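Local coordinates for protein NAD(P)H-FMN oxidoreductase (Bacillus subtilis, PDB 5LVA) that binds flavin mononucleotide in a flavodoxin-like fold and probably passes electrons from NAD(P)H to the flavin, at residues E112-G117 against Y122-L127; P130-S135 against T140-P145. One frame throughout, in Å; residues are numbered along the deposited sequence.

Contact 1 (E112-G117 against Y122-L127); sequences EAYQAG and YAISEL. With FMN (flavin mononucleotide), chain C.
The ring of Y114 lies against L127 and I124, with its hydroxyl reaching past them to the flavin. L127 sends CD1 obliquely to the CE1 side of the ring, 3.6 Å from Y114 CE1, the two side chains crossing at about a right angle. I124 lays CG1 over one ring face. With CG beside its backbone N and anti to the carbonyl carbon (chi1 -68°), the ring of Y114 runs along the start of the helix toward the flavin, and OH gives FMN O2 a hydrogen bond modelled at 2.5 Å. Y114 is also the centre of an inverse gamma turn. Y122 O and FMN O2 both lie at the ring edge, in its plane. The backbones meet as well: A123 CA points its hydrogen at Y114 O (3.3 Å), and a water gives a hydrogen bond to Y114 O while accepting one from I124 N. At the N-cap, A123 N bonds to E126 OE2, and A123 O accepts from both E126 N and L127 N. The whole contact belongs to the connection that leaves strand 100-106: a loop bearing Y114, itself touching L66 and N120, folds back on the start of helix 124-127, whose I124 also packs on Y149.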
ATOM      1  N   GLU A 112     -11.728  16.794   3.986  1.00 30.27           N
ATOM      2  CA  GLU A 112     -11.743  18.022   4.777  1.00 25.38           C
ATOM      3  C   GLU A 112     -11.065  17.873   6.129  1.00 22.43           C
ATOM      4  O   GLU A 112     -10.553  18.841   6.674  1.00 31.21           O
ATOM      5  CB  GLU A 112     -13.195  18.494   4.998  1.00 30.91           C
ATOM      6  CG  GLU A 112     -13.607  19.851   4.380  1.00 40.41           C
ATOM      7  CD  GLU A 112     -12.919  21.090   4.995  1.00 56.29           C
ATOM      8  OE1 GLU A 112     -13.203  21.438   6.170  1.00 59.00           O
ATOM      9  OE2 GLU A 112     -12.139  21.759   4.279  1.00 56.10           O
ATOM     10  N   ALA A 113     -11.090  16.680   6.700  1.00 22.62           N
ATOM     11  CA  ALA A 113     -10.500  16.475   8.022  1.00 25.33           C
ATOM     12  C   ALA A 113      -8.963  16.463   7.994  1.00 24.02           C
ATOM     13  O   ALA A 113      -8.317  16.799   8.983  1.00 22.61           O
ATOM     14  CB  ALA A 113     -11.014  15.197   8.631  1.00 18.29           C
ATOM     15  N   TYR A 114      -8.383  16.092   6.857  1.00 24.80           N
ATOM     16  CA  TYR A 114      -6.935  15.933   6.774  1.00 21.80           C
ATOM     17  C   TYR A 114      -6.233  17.173   6.227  1.00 21.16           C
ATOM     18  O   TYR A 114      -5.748  17.197   5.109  1.00 23.67           O
ATOM     19  CB  TYR A 114      -6.598  14.689   5.945  1.00 18.38           C
ATOM     20  CG  TYR A 114      -7.020  13.432   6.664  1.00 17.47           C
ATOM     21  CD1 TYR A 114      -6.287  12.955   7.724  1.00 17.15           C
ATOM     22  CD2 TYR A 114      -8.173  12.753   6.314  1.00 18.12           C
ATOM     23  CE1 TYR A 114      -6.663  11.835   8.407  1.00 16.52           C
ATOM     24  CE2 TYR A 114      -8.566  11.615   6.996  1.00 20.08           C
ATOM     25  CZ  TYR A 114      -7.805  11.165   8.045  1.00 18.37           C
ATOM     26  OH  TYR A 114      -8.174  10.049   8.743  1.00 19.84           O
ATOM     27  N   GLN A 115      -6.181  18.198   7.060  1.00 21.63           N
ATOM     28  CA  GLN A 115      -5.521  19.460   6.732  1.00 28.29           C
ATOM     29  C   GLN A 115      -5.439  20.313   7.979  1.00 22.78           C
ATOM     30  O   GLN A 115      -6.163  20.086   8.942  1.00 21.21           O
ATOM     31  CB  GLN A 115      -6.271  20.224   5.645  1.00 21.73           C
ATOM     32  CG  GLN A 115      -7.575  20.772   6.127  1.00 19.96           C
ATOM     33  CD  GLN A 115      -8.292  21.538   5.057  1.00 27.08           C
ATOM     34  OE1 GLN A 115      -9.511  21.451   4.922  1.00 23.94           O
ATOM     35  NE2 GLN A 115      -7.540  22.303   4.281  1.00 23.63           N
ATOM     36  N   ALA A 116      -4.560  21.299   7.957  1.00 24.31           N
ATOM     37  CA  ALA A 116      -4.501  22.257   9.048  1.00 22.00           C
ATOM     38  C   ALA A 116      -5.800  23.041   9.061  1.00 22.08           C
ATOM     39  O   ALA A 116      -6.223  23.556   8.038  1.00 26.20           O
ATOM     40  CB  ALA A 116      -3.315  23.164   8.897  1.00 21.52           C
ATOM     41  N   GLY A 117      -6.449  23.100  10.217  1.00 19.48           N
ATOM     42  CA  GLY A 117      -7.761  23.708  10.307  1.00 23.40           C
ATOM     43  C   GLY A 117      -8.895  22.694  10.214  1.00 25.98           C
ATOM     44  O   GLY A 117     -10.034  23.007  10.542  1.00 30.53           O
ATOM     45  N   TYR A 122      -3.907  17.315  10.134  1.00 23.33           N
ATOM     46  CA  TYR A 122      -2.721  17.075   9.328  1.00 23.02           C
ATOM     47  C   TYR A 122      -3.073  16.491   7.955  1.00 20.58           C
ATOM     48  O   TYR A 122      -3.962  15.658   7.840  1.00 22.84           O
ATOM     49  CB  TYR A 122      -1.761  16.147  10.090  1.00 22.65           C
ATOM     50  CG  TYR A 122      -1.596  16.515  11.558  1.00 25.91           C
ATOM     51  CD1 TYR A 122      -0.902  17.666  11.943  1.00 27.95           C
ATOM     52  CD2 TYR A 122      -2.119  15.713  12.554  1.00 18.62           C
ATOM     53  CE1 TYR A 122      -0.752  18.006  13.276  1.00 21.12           C
ATOM     54  CE2 TYR A 122      -1.973  16.038  13.887  1.00 18.89           C
ATOM     55  CZ  TYR A 122      -1.293  17.186  14.244  1.00 24.74           C
ATOM     56  OH  TYR A 122      -1.154  17.500  15.575  1.00 27.47           O
ATOM     57  N   ALA A 123      -2.379  16.929   6.915  1.00 20.38           N
ATOM     58  CA  ALA A 123      -2.565  16.356   5.584  1.00 21.47           C
ATOM     59  C   ALA A 123      -2.096  14.909   5.555  1.00 21.48           C
ATOM     60  O   ALA A 123      -1.225  14.521   6.332  1.00 23.88           O
ATOM     61  CB  ALA A 123      -1.818  17.174   4.544  1.00 19.36           C
ATOM     62  N   ILE A 124      -2.656  14.116   4.647  1.00 21.26           N
ATOM     63  CA  ILE A 124      -2.295  12.702   4.545  1.00 16.76           C
ATOM     64  C   ILE A 124      -0.794  12.503   4.275  1.00 18.99           C
ATOM     65  O   ILE A 124      -0.179  11.571   4.799  1.00 21.70           O
ATOM     66  CB  ILE A 124      -3.155  11.999   3.460  1.00 18.92           C
ATOM     67  CG1 ILE A 124      -4.432  11.472   4.093  1.00 21.17           C
ATOM     68  CG2 ILE A 124      -2.440  10.830   2.841  1.00 22.14           C
ATOM     69  CD1 ILE A 124      -4.203  10.258   4.959  1.00 23.90           C
ATOM     70  N   SER A 125      -0.212  13.404   3.487  1.00 20.57           N
ATOM     71  CA  SER A 125       1.231  13.433   3.239  1.00 19.76           C
ATOM     72  C   SER A 125       2.051  13.497   4.506  1.00 21.15           C
ATOM     73  O   SER A 125       3.155  12.983   4.551  1.00 20.76           O
ATOM     74  CB  SER A 125       1.610  14.624   2.371  1.00 22.32           C
ATOM     75  OG  SER A 125       1.051  14.515   1.093  1.00 25.16           O
ATOM     76  N   GLU A 126       1.516  14.157   5.524  1.00 22.28           N
ATOM     77  CA  GLU A 126       2.181  14.223   6.813  1.00 16.71           C
ATOM     78  C   GLU A 126       2.065  12.905   7.565  1.00 18.98           C
ATOM     79  O   GLU A 126       3.019  12.431   8.158  1.00 22.38           O
ATOM     80  CB  GLU A 126       1.598  15.355   7.664  1.00 18.88           C
ATOM     81  CG  GLU A 126       1.775  16.755   7.092  1.00 15.63           C
ATOM     82  CD  GLU A 126       1.022  17.787   7.893  1.00 24.99           C
ATOM     83  OE1 GLU A 126       1.393  18.013   9.064  1.00 31.01           O
ATOM     84  OE2 GLU A 126       0.045  18.359   7.367  1.00 22.83           O
ATOM     85  N   LEU A 127       0.877  12.323   7.554  1.00 20.38           N
ATOM     86  CA  LEU A 127       0.618  11.109   8.307  1.00 14.47           C
ATOM     87  C   LEU A 127       1.362   9.907   7.723  1.00 17.65           C
ATOM     88  O   LEU A 127       1.807   9.034   8.447  1.00 18.28           O
ATOM     89  CB  LEU A 127      -0.878  10.867   8.363  1.00 16.40           C
ATOM     90  CG  LEU A 127      -1.617  11.908   9.207  1.00 18.79           C
ATOM     91  CD1 LEU A 127      -3.117  11.695   9.197  1.00 11.03           C
ATOM     92  CD2 LEU A 127      -1.109  11.901  10.643  1.00 15.85           C
TER
HETATM   93  N1  FMN C 201     -10.246   6.156   9.381  1.00 19.19           N
HETATM   94  C2  FMN C 201      -9.557   7.352   9.352  1.00 21.14           C
HETATM   95  O2  FMN C 201      -9.877   8.233   8.560  1.00 24.27           O
HETATM   96  N3  FMN C 201      -8.499   7.574  10.197  1.00 17.85           N
HETATM   97  C4  FMN C 201      -8.116   6.617  11.092  1.00 18.25           C
HETATM   98  O4  FMN C 201      -7.162   6.856  11.823  1.00 17.01           O
HETATM   99  C4A FMN C 201      -8.811   5.403  11.136  1.00 17.78           C
HETATM  100  N5  FMN C 201      -8.446   4.423  12.023  1.00 18.71           N
HETATM  101  C5A FMN C 201      -9.121   3.227  12.071  1.00 17.15           C
HETATM  102  C6  FMN C 201      -8.723   2.256  12.978  1.00 16.24           C
HETATM  103  C7  FMN C 201      -9.364   1.039  13.046  1.00 18.12           C
HETATM  104  C7M FMN C 201      -8.902   0.011  14.043  1.00 14.08           C
HETATM  105  C8  FMN C 201     -10.438   0.796  12.188  1.00 20.19           C
HETATM  106  C8M FMN C 201     -11.168  -0.513  12.221  1.00 12.95           C
HETATM  107  C9  FMN C 201     -10.837   1.772  11.282  1.00 16.31           C
HETATM  108  C9A FMN C 201     -10.177   2.987  11.209  1.00 20.16           C
HETATM  109  N10 FMN C 201     -10.566   3.974  10.311  1.00 20.82           N
HETATM  110  C10 FMN C 201      -9.877   5.175  10.275  1.00 19.23           C
HETATM  111  C1' FMN C 201     -11.685   3.722   9.338  1.00 18.52           C
HETATM  112  C2' FMN C 201     -10.989   2.967   8.177  1.00 21.32           C
HETATM  113  O2' FMN C 201      -9.946   3.748   7.602  1.00 20.61           O
HETATM  114  C3' FMN C 201     -11.914   2.369   7.103  1.00 21.70           C
HETATM  115  O3' FMN C 201     -12.669   1.390   7.773  1.00 23.26           O
HETATM  116  C4' FMN C 201     -11.098   1.742   5.956  1.00 18.38           C
HETATM  117  O4' FMN C 201     -10.253   2.719   5.432  1.00 25.02           O
HETATM  118  C5' FMN C 201     -11.807   1.183   4.729  1.00 22.15           C
HETATM  119  O5' FMN C 201     -12.381  -0.059   5.036  1.00 26.92           O
HETATM  120  P   FMN C 201     -12.388  -1.407   4.155  1.00 23.20           P
HETATM  121  O1P FMN C 201     -12.097  -2.443   5.178  1.00 20.77           O
HETATM  122  O2P FMN C 201     -13.736  -1.554   3.536  1.00 25.37           O
HETATM  123  O3P FMN C 201     -11.358  -1.547   3.092  1.00 24.37           O
HETATM  124  O   HOH W   1      -4.825  15.009   3.008  1.00 26.76           O

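Contact 2 (P130-S135 against T140-P145)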
ATOM      1  N   PRO A 130       6.162   8.088   7.839  1.00 16.73           N
ATOM      2  CA  PRO A 130       7.000   6.906   8.078  1.00 17.71           C
ATOM      3  C   PRO A 130       7.231   6.055   6.831  1.00 19.62           C
ATOM      4  O   PRO A 130       8.321   5.527   6.653  1.00 19.95           O
ATOM      5  CB  PRO A 130       6.200   6.126   9.122  1.00 16.70           C
ATOM      6  CG  PRO A 130       5.501   7.162   9.873  1.00 16.36           C
ATOM      7  CD  PRO A 130       5.133   8.227   8.886  1.00 15.46           C
ATOM      8  N   PHE A 131       6.229   5.948   5.969  1.00 19.65           N
ATOM      9  CA  PHE A 131       6.360   5.090   4.802  1.00 16.95           C
ATOM     10  C   PHE A 131       7.249   5.725   3.757  1.00 17.84           C
ATOM     11  O   PHE A 131       7.997   5.030   3.084  1.00 21.21           O
ATOM     12  CB  PHE A 131       4.984   4.750   4.223  1.00 16.62           C
ATOM     13  CG  PHE A 131       4.102   4.024   5.185  1.00 16.82           C
ATOM     14  CD1 PHE A 131       4.300   2.683   5.440  1.00 14.21           C
ATOM     15  CD2 PHE A 131       3.092   4.681   5.853  1.00 19.06           C
ATOM     16  CE1 PHE A 131       3.519   2.010   6.322  1.00 17.21           C
ATOM     17  CE2 PHE A 131       2.302   4.000   6.749  1.00 19.86           C
ATOM     18  CZ  PHE A 131       2.515   2.660   6.977  1.00 19.71           C
ATOM     19  N   GLN A 132       7.180   7.047   3.640  1.00 20.04           N
ATOM     20  CA  GLN A 132       8.032   7.803   2.717  1.00 17.88           C
ATOM     21  C   GLN A 132       9.494   7.755   3.126  1.00 19.45           C
ATOM     22  O   GLN A 132      10.380   7.641   2.294  1.00 26.62           O
ATOM     23  CB  GLN A 132       7.578   9.256   2.646  1.00 18.34           C
ATOM     24  CG  GLN A 132       8.386  10.124   1.704  1.00 18.57           C
ATOM     25  CD  GLN A 132       7.884  11.557   1.668  1.00 20.71           C
ATOM     26  OE1 GLN A 132       7.080  11.969   2.505  1.00 19.84           O
ATOM     27  NE2 GLN A 132       8.331  12.309   0.683  1.00 23.68           N
ATOM     28  N   ALA A 133       9.733   7.846   4.425  1.00 17.19           N
ATOM     29  CA  ALA A 133      11.067   7.725   4.970  1.00 16.16           C
ATOM     30  C   ALA A 133      11.641   6.330   4.726  1.00 17.77           C
ATOM     31  O   ALA A 133      12.818   6.175   4.430  1.00 22.40           O
ATOM     32  CB  ALA A 133      11.053   8.055   6.452  1.00 13.93           C
ATOM     33  N   THR A 134      10.797   5.321   4.854  1.00 17.89           N
ATOM     34  CA  THR A 134      11.159   3.947   4.528  1.00 21.25           C
ATOM     35  C   THR A 134      11.575   3.829   3.068  1.00 20.23           C
ATOM     36  O   THR A 134      12.633   3.306   2.755  1.00 25.46           O
ATOM     37  CB  THR A 134       9.992   2.979   4.798  1.00 21.45           C
ATOM     38  OG1 THR A 134       9.599   3.068   6.171  1.00 19.95           O
ATOM     39  CG2 THR A 134      10.393   1.550   4.480  1.00 17.09           C
ATOM     40  N   SER A 135      10.731   4.328   2.183  1.00 18.80           N
ATOM     41  CA  SER A 135      11.071   4.427   0.781  1.00 16.75           C
ATOM     42  C   SER A 135      12.428   5.095   0.591  1.00 23.94           C
ATOM     43  O   SER A 135      13.311   4.537  -0.053  1.00 27.35           O
ATOM     44  CB  SER A 135       9.991   5.204   0.036  1.00 18.13           C
ATOM     45  OG  SER A 135      10.335   5.369  -1.317  1.00 21.57           O
ATOM     46  N   THR A 140      14.054   3.443  -3.041  1.00 23.38           N
ATOM     47  CA  THR A 140      12.968   3.443  -4.006  1.00 22.28           C
ATOM     48  C   THR A 140      12.486   4.860  -4.296  1.00 25.24           C
ATOM     49  O   THR A 140      12.767   5.782  -3.544  1.00 25.94           O
ATOM     50  CB  THR A 140      11.808   2.588  -3.517  1.00 19.72           C
ATOM     51  OG1 THR A 140      11.485   2.958  -2.180  1.00 21.10           O
ATOM     52  CG2 THR A 140      12.207   1.146  -3.516  1.00 19.97           C
ATOM     53  N   THR A 141      11.770   5.029  -5.399  1.00 21.35           N
ATOM     54  CA  THR A 141      11.204   6.318  -5.754  1.00 19.94           C
ATOM     55  C   THR A 141       9.788   6.428  -5.205  1.00 22.72           C
ATOM     56  O   THR A 141       8.931   5.611  -5.545  1.00 20.11           O
ATOM     57  CB  THR A 141      11.182   6.505  -7.270  1.00 26.11           C
ATOM     58  OG1 THR A 141      12.517   6.444  -7.778  1.00 25.86           O
ATOM     59  CG2 THR A 141      10.541   7.836  -7.648  1.00 19.03           C
ATOM     60  N   TYR A 142       9.544   7.431  -4.361  1.00 20.68           N
ATOM     61  CA  TYR A 142       8.252   7.566  -3.703  1.00 19.91           C
ATOM     62  C   TYR A 142       7.244   8.282  -4.590  1.00 21.08           C
ATOM     63  O   TYR A 142       7.393   9.450  -4.884  1.00 25.64           O
ATOM     64  CB  TYR A 142       8.385   8.301  -2.366  1.00 19.45           C
ATOM     65  CG  TYR A 142       7.123   8.229  -1.548  1.00 20.54           C
ATOM     66  CD1 TYR A 142       6.778   7.060  -0.888  1.00 20.25           C
ATOM     67  CD2 TYR A 142       6.252   9.310  -1.463  1.00 20.80           C
ATOM     68  CE1 TYR A 142       5.614   6.965  -0.154  1.00 17.83           C
ATOM     69  CE2 TYR A 142       5.090   9.230  -0.728  1.00 18.22           C
ATOM     70  CZ  TYR A 142       4.774   8.041  -0.078  1.00 21.41           C
ATOM     71  OH  TYR A 142       3.626   7.911   0.664  1.00 21.12           O
ATOM     72  N   LEU A 143       6.215   7.554  -5.006  1.00 21.08           N
ATOM     73  CA  LEU A 143       5.160   8.062  -5.877  1.00 23.84           C
ATOM     74  C   LEU A 143       4.018   8.640  -5.053  1.00 22.89           C
ATOM     75  O   LEU A 143       3.862   8.281  -3.897  1.00 26.22           O
ATOM     76  CB  LEU A 143       4.643   6.936  -6.775  1.00 21.87           C
ATOM     77  CG  LEU A 143       5.644   6.211  -7.661  1.00 24.05           C
ATOM     78  CD1 LEU A 143       4.951   5.080  -8.383  1.00 21.56           C
ATOM     79  CD2 LEU A 143       6.255   7.154  -8.651  1.00 19.04           C
ATOM     80  N   PRO A 144       3.209   9.531  -5.644  1.00 23.24           N
ATOM     81  CA  PRO A 144       2.073  10.072  -4.900  1.00 21.31           C
ATOM     82  C   PRO A 144       1.123   8.960  -4.496  1.00 23.42           C
ATOM     83  O   PRO A 144       0.884   8.065  -5.299  1.00 24.62           O
ATOM     84  CB  PRO A 144       1.399  11.001  -5.905  1.00 21.34           C
ATOM     85  CG  PRO A 144       2.361  11.179  -6.988  1.00 23.03           C
ATOM     86  CD  PRO A 144       3.200   9.978  -7.041  1.00 19.09           C
ATOM     87  N   PRO A 145       0.582   9.009  -3.278  1.00 20.97           N
ATOM     88  CA  PRO A 145      -0.269   7.893  -2.867  1.00 20.23           C
ATOM     89  C   PRO A 145      -1.608   7.868  -3.597  1.00 22.72           C
ATOM     90  O   PRO A 145      -2.007   8.848  -4.233  1.00 24.84           O
ATOM     91  CB  PRO A 145      -0.471   8.153  -1.373  1.00 16.65           C
ATOM     92  CG  PRO A 145      -0.393   9.592  -1.251  1.00 17.58           C
ATOM     93  CD  PRO A 145       0.600  10.077  -2.272  1.00 19.86           C
TER
HETATM   94  O   HOH W   2      11.710   7.628  -1.716  1.00 28.18           O
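S135 and T140 join the helix to the start of the strand through a hydroxyl pair and a backbone bond. S135 OG and T140 OG1 are hydrogen-bonded at 2.8 Å, and either could be the donor. S135 OG meets T140 OG1 because it stands anti to its own backbone N (chi1 177°), on the side facing the strand. Beside them T140 N donates to S135 O at 3.3 Å, a bent bond (146° at the hydrogen) that arrives tilted out of the carbonyl plane. A water bridges the same two residues: it is hydrogen-bonded to S135 OG and donates to T140 O at 2.8 Å. S135 OG thus has two hydrogen-bonding partners although the residue is buried. Within the helix, P130 O accepts from T134 N and T134 OG1, which come from opposite faces of its plane.

Next to this polar group Y142 turns a ring face to Q132 in a CH-pi contact, Q132 CB 4.0 Å above the centre of the Y142 ring and almost on its normal, while Q132 CG lies near Y142 CD2 at 3.9 Å. The glutamine chain runs extended, and its amide stacks with its plane 21° from that of the ring. S135 CB approaches Y142 CD1 obliquely at 3.8 Å. Replacing Y142 with an alanine would probably leave Q132 without the ring beneath its CB and CG, opening a gap beside S135 and leaving the glutamine freer to turn. T141 is tied to the sheet by backbone bonds to K99 and F101. The chemistry therefore divides: hydroxyls, one backbone bond and a water fix the short turn from helix to strand, while aliphatic carbon over an aromatic face packs the helix against Y142.

Overall arrangement
Contact 1 closes before contact 2 opens, so the two follow in series along the chain, with adjoining segments and centres about 17 Å apart. Both belong to the connection from strand 100-106 to strand 141-148, neighbours in the five-stranded parallel sheet of this flavodoxin-like fold. Contact 1 holds the flavin-side part of that crossover, ending in helix 124-127; helix 129-138 then carries the chain to contact 2, where it packs on the beginning of the edge strand. The segments of the two contacts do not otherwise touch. One end of the crossover thus supplies a hydroxyl to the FMN pocket, while the other joins helix to sheet, the side chain of F131 about 11 Å from the FMN.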